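Local coordinates for protein endonuclease NucS (Thermococcus kodakarensis KOD1, PDB 5GKE) that acts as a mismatch restriction endonuclease that binds double-stranded DNA and cuts it, at residues Ile57-Pro60 / Phe64-His67; Glu15-Leu20 / Leu31-Arg36. The protein carries 1 engineered substitution. All coordinates share one frame; numbering follows the deposited sequence.

Contact 1: Ile57-Pro60 / Phe64-His67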
ATOM      1  N   ILE A  57      17.591   2.615   1.924  1.00 25.93           N
ATOM      2  CA  ILE A  57      17.724   2.833   0.490  1.00 24.10           C
ATOM      3  C   ILE A  57      17.269   4.224   0.107  1.00 30.53           C
ATOM      4  O   ILE A  57      16.206   4.676   0.534  1.00 37.86           O
ATOM      5  CB  ILE A  57      16.928   1.806  -0.317  1.00 24.06           C
ATOM      6  CG1 ILE A  57      17.554   0.418  -0.160  1.00 35.20           C
ATOM      7  CG2 ILE A  57      16.866   2.193  -1.793  1.00 17.93           C
ATOM      8  CD1 ILE A  57      16.782  -0.651  -0.864  1.00 35.07           C
ATOM      9  N   VAL A  58      18.095   4.911  -0.675  1.00 26.29           N
ATOM     10  CA  VAL A  58      17.692   6.173  -1.269  1.00 26.89           C
ATOM     11  C   VAL A  58      17.777   6.068  -2.779  1.00 21.02           C
ATOM     12  O   VAL A  58      18.839   5.824  -3.336  1.00 33.81           O
ATOM     13  CB  VAL A  58      18.553   7.343  -0.765  1.00 31.34           C
ATOM     14  CG1 VAL A  58      18.029   8.673  -1.322  1.00 22.61           C
ATOM     15  CG2 VAL A  58      18.551   7.358   0.750  1.00 21.40           C
ATOM     16  N   LYS A  59      16.630   6.207  -3.426  1.00 24.34           N
ATOM     17  CA  LYS A  59      16.534   6.205  -4.866  1.00 27.10           C
ATOM     18  C   LYS A  59      16.750   7.612  -5.433  1.00 34.42           C
ATOM     19  O   LYS A  59      16.450   8.601  -4.770  1.00 36.57           O
ATOM     20  CB  LYS A  59      15.166   5.675  -5.293  1.00 26.46           C
ATOM     21  CG  LYS A  59      14.789   4.346  -4.701  1.00 27.10           C
ATOM     22  CD  LYS A  59      13.631   3.740  -5.459  1.00 22.12           C
ATOM     23  CE  LYS A  59      13.258   2.382  -4.914  1.00 22.83           C
ATOM     24  NZ  LYS A  59      12.207   1.763  -5.756  1.00 25.93           N
ATOM     25  N   PRO A  60      17.245   7.694  -6.676  1.00 31.23           N
ATOM     26  CA  PRO A  60      17.463   8.956  -7.391  1.00 36.42           C
ATOM     27  C   PRO A  60      16.232   9.868  -7.414  1.00 45.24           C
ATOM     28  O   PRO A  60      16.386  11.084  -7.485  1.00 42.39           O
ATOM     29  CB  PRO A  60      17.808   8.497  -8.811  1.00 32.42           C
ATOM     30  CG  PRO A  60      18.374   7.147  -8.652  1.00 29.17           C
ATOM     31  CD  PRO A  60      17.655   6.532  -7.484  1.00 27.64           C
ATOM     32  N   PHE A  64      12.799   7.020  -0.315  1.00 27.71           N
ATOM     33  CA  PHE A  64      13.648   6.824   0.835  1.00 25.40           C
ATOM     34  C   PHE A  64      13.017   5.679   1.593  1.00 36.06           C
ATOM     35  O   PHE A  64      11.865   5.805   2.001  1.00 34.28           O
ATOM     36  CB  PHE A  64      13.705   8.100   1.695  1.00 32.93           C
ATOM     37  CG  PHE A  64      14.830   8.118   2.691  1.00 39.20           C
ATOM     38  CD1 PHE A  64      15.738   9.152   2.702  1.00 44.24           C
ATOM     39  CD2 PHE A  64      14.996   7.091   3.592  1.00 40.16           C
ATOM     40  CE1 PHE A  64      16.781   9.160   3.603  1.00 60.76           C
ATOM     41  CE2 PHE A  64      16.043   7.095   4.492  1.00 40.52           C
ATOM     42  CZ  PHE A  64      16.935   8.122   4.500  1.00 26.06           C
ATOM     43  N   LEU A  65      13.743   4.570   1.765  1.00 31.64           N
ATOM     44  CA  LEU A  65      13.194   3.389   2.448  1.00 26.21           C
ATOM     45  C   LEU A  65      14.083   2.909   3.578  1.00 27.28           C
ATOM     46  O   LEU A  65      15.284   2.725   3.397  1.00 39.69           O
ATOM     47  CB  LEU A  65      12.992   2.234   1.469  1.00 27.08           C
ATOM     48  CG  LEU A  65      12.353   2.540   0.119  1.00 28.07           C
ATOM     49  CD1 LEU A  65      12.346   1.297  -0.730  1.00 25.47           C
ATOM     50  CD2 LEU A  65      10.949   3.047   0.305  1.00 31.10           C
ATOM     51  N   ILE A  66      13.492   2.708   4.747  1.00 24.40           N
ATOM     52  CA  ILE A  66      14.167   2.011   5.840  1.00 25.60           C
ATOM     53  C   ILE A  66      13.497   0.643   6.084  1.00 29.88           C
ATOM     54  O   ILE A  66      12.296   0.564   6.380  1.00 32.57           O
ATOM     55  CB  ILE A  66      14.151   2.829   7.148  1.00 33.18           C
ATOM     56  CG1 ILE A  66      14.903   4.155   6.985  1.00 31.82           C
ATOM     57  CG2 ILE A  66      14.762   2.021   8.285  1.00 21.75           C
ATOM     58  CD1 ILE A  66      14.045   5.301   6.607  1.00 30.04           C
ATOM     59  N   HIS A  67      14.266  -0.434   5.958  1.00 27.26           N
ATOM     60  CA  HIS A  67      13.705  -1.778   6.108  1.00 22.92           C
ATOM     61  C   HIS A  67      14.289  -2.501   7.296  1.00 34.38           C
ATOM     62  O   HIS A  67      15.510  -2.536   7.474  1.00 33.10           O
ATOM     63  CB  HIS A  67      13.940  -2.624   4.864  1.00 22.36           C
ATOM     64  CG  HIS A  67      12.915  -2.444   3.791  1.00 24.57           C
ATOM     65  ND1 HIS A  67      11.679  -3.062   3.833  1.00 23.54           N
ATOM     66  CD2 HIS A  67      12.950  -1.753   2.632  1.00 28.74           C
ATOM     67  CE1 HIS A  67      10.997  -2.739   2.751  1.00 28.76           C
ATOM     68  NE2 HIS A  67      11.742  -1.946   2.000  1.00 28.63           N
TER
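Ile-57 and Leu-65 form an antiparallel hydrogen-bonded pair with a CA-CA distance of 5.0 Å, and next to it Val-58 and Phe-64 make a non-hydrogen-bonded pair. Two nearly straight bonds define the register. Ile-57 N donates to Leu-65 O at 2.7 Å, with 166° at the hydrogen, and Leu-65 N returns the bond to Ile-57 O at 2.8 Å; both donors lie in the carbonyl plane. Ile-57 O has a further neighbour in Phe-64 CA, a CA-H...O contact of 3.4 Å. On one side of the pair, Val-58 CG2 sits over a face of the Phe-64 ring, 4.0 Å from the centroid and 18° off the normal, a CH-pi contact displaced toward the CE1 and CD1 rim. Chi1 of -164° sets Phe-64 CG anti to the backbone N, which lets the ring present that face to Val-58 CG2. An alanine at Phe-64 would remove that ring, and Val-58 CG2 would probably lose its aromatic face while Val-84, Leu-105 and Val-107 would border a gap. The pairing belongs to the beta hairpin of strands 52-58 and 64-67 in the N-terminal PH-like domain, where strand 64-67 pairs on its other edge with strand 76-78. Ile-57 and Leu-65 project from the opposite side of the hairpin, CB to CB 4.3 Å, and here the second subunit packs: its own Ile-57 meets Ile-57, and its His-67 meets Leu-65. Just past the strand, Lys-59 brings CE to 4.4 Å from Leu-65 CD1 and extends NZ across the dimer interface, where it hydrogen-bonds to backbone oxygens including Gln-68 O, and to His-67 ND1, of the second subunit.

Contact 2: Glu15-Leu20 / Leu31-Arg36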
ATOM      1  N   GLU A  15      34.366  10.484   6.227  1.00 36.55           N
ATOM      2  CA  GLU A  15      34.645  11.108   4.945  1.00 34.67           C
ATOM      3  C   GLU A  15      34.319  10.118   3.824  1.00 37.66           C
ATOM      4  O   GLU A  15      33.869  10.508   2.742  1.00 32.61           O
ATOM      5  CB  GLU A  15      36.110  11.597   4.876  1.00 38.02           C
ATOM      6  CG  GLU A  15      37.179  10.694   5.542  1.00 80.31           C
ATOM      7  CD  GLU A  15      37.247  10.752   7.086  1.00 81.41           C
ATOM      8  OE1 GLU A  15      36.397  11.400   7.736  1.00 52.89           O
ATOM      9  OE2 GLU A  15      38.180  10.129   7.649  1.00 90.06           O
ATOM     10  N   GLU A  16      34.528   8.831   4.097  1.00 42.48           N
ATOM     11  CA  GLU A  16      34.128   7.778   3.173  1.00 36.80           C
ATOM     12  C   GLU A  16      32.594   7.775   3.010  1.00 41.99           C
ATOM     13  O   GLU A  16      32.074   7.813   1.882  1.00 31.01           O
ATOM     14  CB  GLU A  16      34.647   6.417   3.661  1.00 40.34           C
ATOM     15  CG  GLU A  16      36.047   6.075   3.134  1.00 47.55           C
ATOM     16  CD  GLU A  16      36.693   4.860   3.798  1.00 40.93           C
ATOM     17  OE1 GLU A  16      36.304   4.497   4.925  1.00 45.78           O
ATOM     18  OE2 GLU A  16      37.612   4.273   3.190  1.00 67.91           O
ATOM     19  N   LEU A  17      31.881   7.765   4.140  1.00 38.00           N
ATOM     20  CA  LEU A  17      30.412   7.864   4.152  1.00 35.91           C
ATOM     21  C   LEU A  17      29.918   9.053   3.348  1.00 33.33           C
ATOM     22  O   LEU A  17      29.073   8.908   2.456  1.00 35.50           O
ATOM     23  CB  LEU A  17      29.892   7.968   5.587  1.00 36.43           C
ATOM     24  CG  LEU A  17      28.378   7.985   5.789  1.00 33.55           C
ATOM     25  CD1 LEU A  17      27.754   6.763   5.160  1.00 27.37           C
ATOM     26  CD2 LEU A  17      28.079   8.018   7.271  1.00 28.65           C
ATOM     27  N   VAL A  18      30.469  10.226   3.658  1.00 33.43           N
ATOM     28  CA  VAL A  18      30.061  11.475   3.019  1.00 36.21           C
ATOM     29  C   VAL A  18      30.296  11.442   1.524  1.00 37.59           C
ATOM     30  O   VAL A  18      29.416  11.788   0.719  1.00 35.48           O
ATOM     31  CB  VAL A  18      30.817  12.678   3.620  1.00 44.33           C
ATOM     32  CG1 VAL A  18      30.527  13.947   2.828  1.00 26.39           C
ATOM     33  CG2 VAL A  18      30.442  12.859   5.084  1.00 29.58           C
ATOM     34  N   SER A  19      31.492  11.002   1.160  1.00 35.39           N
ATOM     35  CA  SER A  19      31.898  10.928  -0.231  1.00 36.29           C
ATOM     36  C   SER A  19      30.935  10.092  -1.077  1.00 31.58           C
ATOM     37  O   SER A  19      30.511  10.523  -2.154  1.00 44.15           O
ATOM     38  CB  SER A  19      33.326  10.362  -0.320  1.00 32.82           C
ATOM     39  OG  SER A  19      33.707  10.172  -1.672  1.00 34.89           O
ATOM     40  N   LEU A  20      30.582   8.905  -0.584  1.00 35.72           N
ATOM     41  CA  LEU A  20      29.693   8.002  -1.330  1.00 29.79           C
ATOM     42  C   LEU A  20      28.259   8.468  -1.381  1.00 30.24           C
ATOM     43  O   LEU A  20      27.617   8.396  -2.429  1.00 38.61           O
ATOM     44  CB  LEU A  20      29.726   6.607  -0.737  1.00 29.15           C
ATOM     45  CG  LEU A  20      30.915   5.784  -1.244  1.00 42.79           C
ATOM     46  CD1 LEU A  20      30.804   4.334  -0.793  1.00 44.51           C
ATOM     47  CD2 LEU A  20      30.951   5.865  -2.743  1.00 43.32           C
ATOM     48  N   LEU A  31      21.559   4.566  -3.513  1.00 21.34           N
ATOM     49  CA  LEU A  31      22.313   4.494  -2.291  1.00 19.73           C
ATOM     50  C   LEU A  31      21.741   3.379  -1.455  1.00 28.29           C
ATOM     51  O   LEU A  31      20.523   3.289  -1.278  1.00 32.53           O
ATOM     52  CB  LEU A  31      22.270   5.820  -1.539  1.00 33.01           C
ATOM     53  CG  LEU A  31      23.213   5.919  -0.347  1.00 35.19           C
ATOM     54  CD1 LEU A  31      24.631   5.877  -0.844  1.00 26.19           C
ATOM     55  CD2 LEU A  31      22.935   7.206   0.411  1.00 32.67           C
ATOM     56  N   THR A  32      22.621   2.509  -0.964  1.00 24.79           N
ATOM     57  CA  THR A  32      22.215   1.490  -0.019  1.00 28.30           C
ATOM     58  C   THR A  32      23.146   1.524   1.176  1.00 31.05           C
ATOM     59  O   THR A  32      24.358   1.556   1.020  1.00 34.66           O
ATOM     60  CB  THR A  32      22.210   0.081  -0.646  1.00 31.56           C
ATOM     61  OG1 THR A  32      21.310   0.061  -1.754  1.00 28.87           O
ATOM     62  CG2 THR A  32      21.749  -0.953   0.358  1.00 30.89           C
ATOM     63  N   ILE A  33      22.559   1.513   2.366  1.00 21.32           N
ATOM     64  CA  ILE A  33      23.307   1.553   3.610  1.00 27.50           C
ATOM     65  C   ILE A  33      22.826   0.472   4.578  1.00 26.43           C
ATOM     66  O   ILE A  33      21.626   0.319   4.802  1.00 37.67           O
ATOM     67  CB  ILE A  33      23.172   2.942   4.271  1.00 36.19           C
ATOM     68  CG1 ILE A  33      23.894   3.997   3.424  1.00 33.18           C
ATOM     69  CG2 ILE A  33      23.671   2.925   5.708  1.00 15.59           C
ATOM     70  CD1 ILE A  33      23.657   5.411   3.904  1.00 33.79           C
ATOM     71  N   PHE A  34      23.760  -0.301   5.122  1.00 33.84           N
ATOM     72  CA  PHE A  34      23.461  -1.175   6.250  1.00 25.63           C
ATOM     73  C   PHE A  34      23.993  -0.468   7.485  1.00 27.56           C
ATOM     74  O   PHE A  34      25.159  -0.099   7.524  1.00 35.72           O
ATOM     75  CB  PHE A  34      24.110  -2.559   6.114  1.00 26.69           C
ATOM     76  CG  PHE A  34      23.809  -3.282   4.818  1.00 29.55           C
ATOM     77  CD1 PHE A  34      24.673  -4.263   4.353  1.00 33.07           C
ATOM     78  CD2 PHE A  34      22.664  -3.024   4.091  1.00 36.49           C
ATOM     79  CE1 PHE A  34      24.410  -4.946   3.175  1.00 36.43           C
ATOM     80  CE2 PHE A  34      22.388  -3.711   2.916  1.00 32.38           C
ATOM     81  CZ  PHE A  34      23.267  -4.669   2.455  1.00 41.13           C
ATOM     82  N   ALA A  35      23.155  -0.260   8.491  1.00 25.66           N
ATOM     83  CA  ALA A  35      23.591   0.531   9.626  1.00 29.91           C
ATOM     84  C   ALA A  35      22.814   0.227  10.887  1.00 41.06           C
ATOM     85  O   ALA A  35      21.679  -0.222  10.825  1.00 38.73           O
ATOM     86  CB  ALA A  35      23.469   2.017   9.301  1.00 27.66           C
ATOM     87  N   ARG A  36      23.429   0.500  12.032  1.00 33.48           N
ATOM     88  CA  ARG A  36      22.676   0.625  13.257  1.00 39.14           C
ATOM     89  C   ARG A  36      22.172   2.054  13.309  1.00 42.51           C
ATOM     90  O   ARG A  36      22.940   3.001  13.133  1.00 38.61           O
ATOM     91  CB  ARG A  36      23.520   0.302  14.488  1.00 36.39           C
ATOM     92  CG  ARG A  36      22.681  -0.103  15.681  1.00 40.26           C
ATOM     93  CD  ARG A  36      23.381   0.174  16.989  1.00 53.47           C
ATOM     94  NE  ARG A  36      24.808  -0.072  16.864  1.00 72.51           N
ATOM     95  CZ  ARG A  36      25.743   0.779  17.271  1.00 79.60           C
ATOM     96  NH1 ARG A  36      25.395   1.927  17.847  1.00 76.11           N
ATOM     97  NH2 ARG A  36      27.023   0.477  17.105  1.00 58.93           N
TER
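Leu-17 on the helix and Ile-33 on the strand meet methyl to methyl, with CD1 of Leu-17 4.5 Å from CD1 of Ile-33. About one turn further on, the backbone oxygen Leu-20 O lies 4.2 Å from Leu-31 CD1, a van der Waals approach. No hydrogen bond crosses, and the two segments bury just 94 Å² between them. The spacing agrees with this light touch: CA to CA, Leu-17 and Ile-33 are 9.5 Å apart, and Leu-20 and Leu-31 8.2 Å. With CG of Leu-17 anti to the backbone N (chi1 -176°), chi2 of 56° makes CD1, rather than CD2, the methyl that meets Ile-33. The helix has further supports. Leu-20 settles on Val-115 and Val-117 of strand 111-118 and on Thr-7 and Ile-9 of strand 6-10, while Leu-17 also rests on Leu-86. The strand is fixed through its backbone, Ile-33 bonding to Ile-56 and Thr-32 to Ser-116. Helix 14-27 therefore lies against the curled sheet of the PH-like domain on the side of Leu-31 and Ile-33, whereas the alternate residues Thr-32 and Phe-34 of strand 30-42 meet the second subunit, the Phe-34 ring stacking on its Phe-118.

In the fold
Both contacts are buried and reach the same sheet, their centres 12 Å apart. Strands 52-58 and 30-42 are neighbours in it, and the two contacts join directly where Val-58 N lies 3.0 Å from Leu-31 O, a probable hydrogen bond. Their chemistry follows their position. Contact 1 lies within the sheet, so paired backbone bonds and facing side chains bury 271 Å². Contact 2 runs from a helix onto the sheet and relies on one methyl-methyl contact and a carbonyl oxygen near a methyl. The second subunit adds hydrogen bonds and packing at contact 1; near contact 2 it meets Thr-32 and Phe-34, not the residues touching the helix.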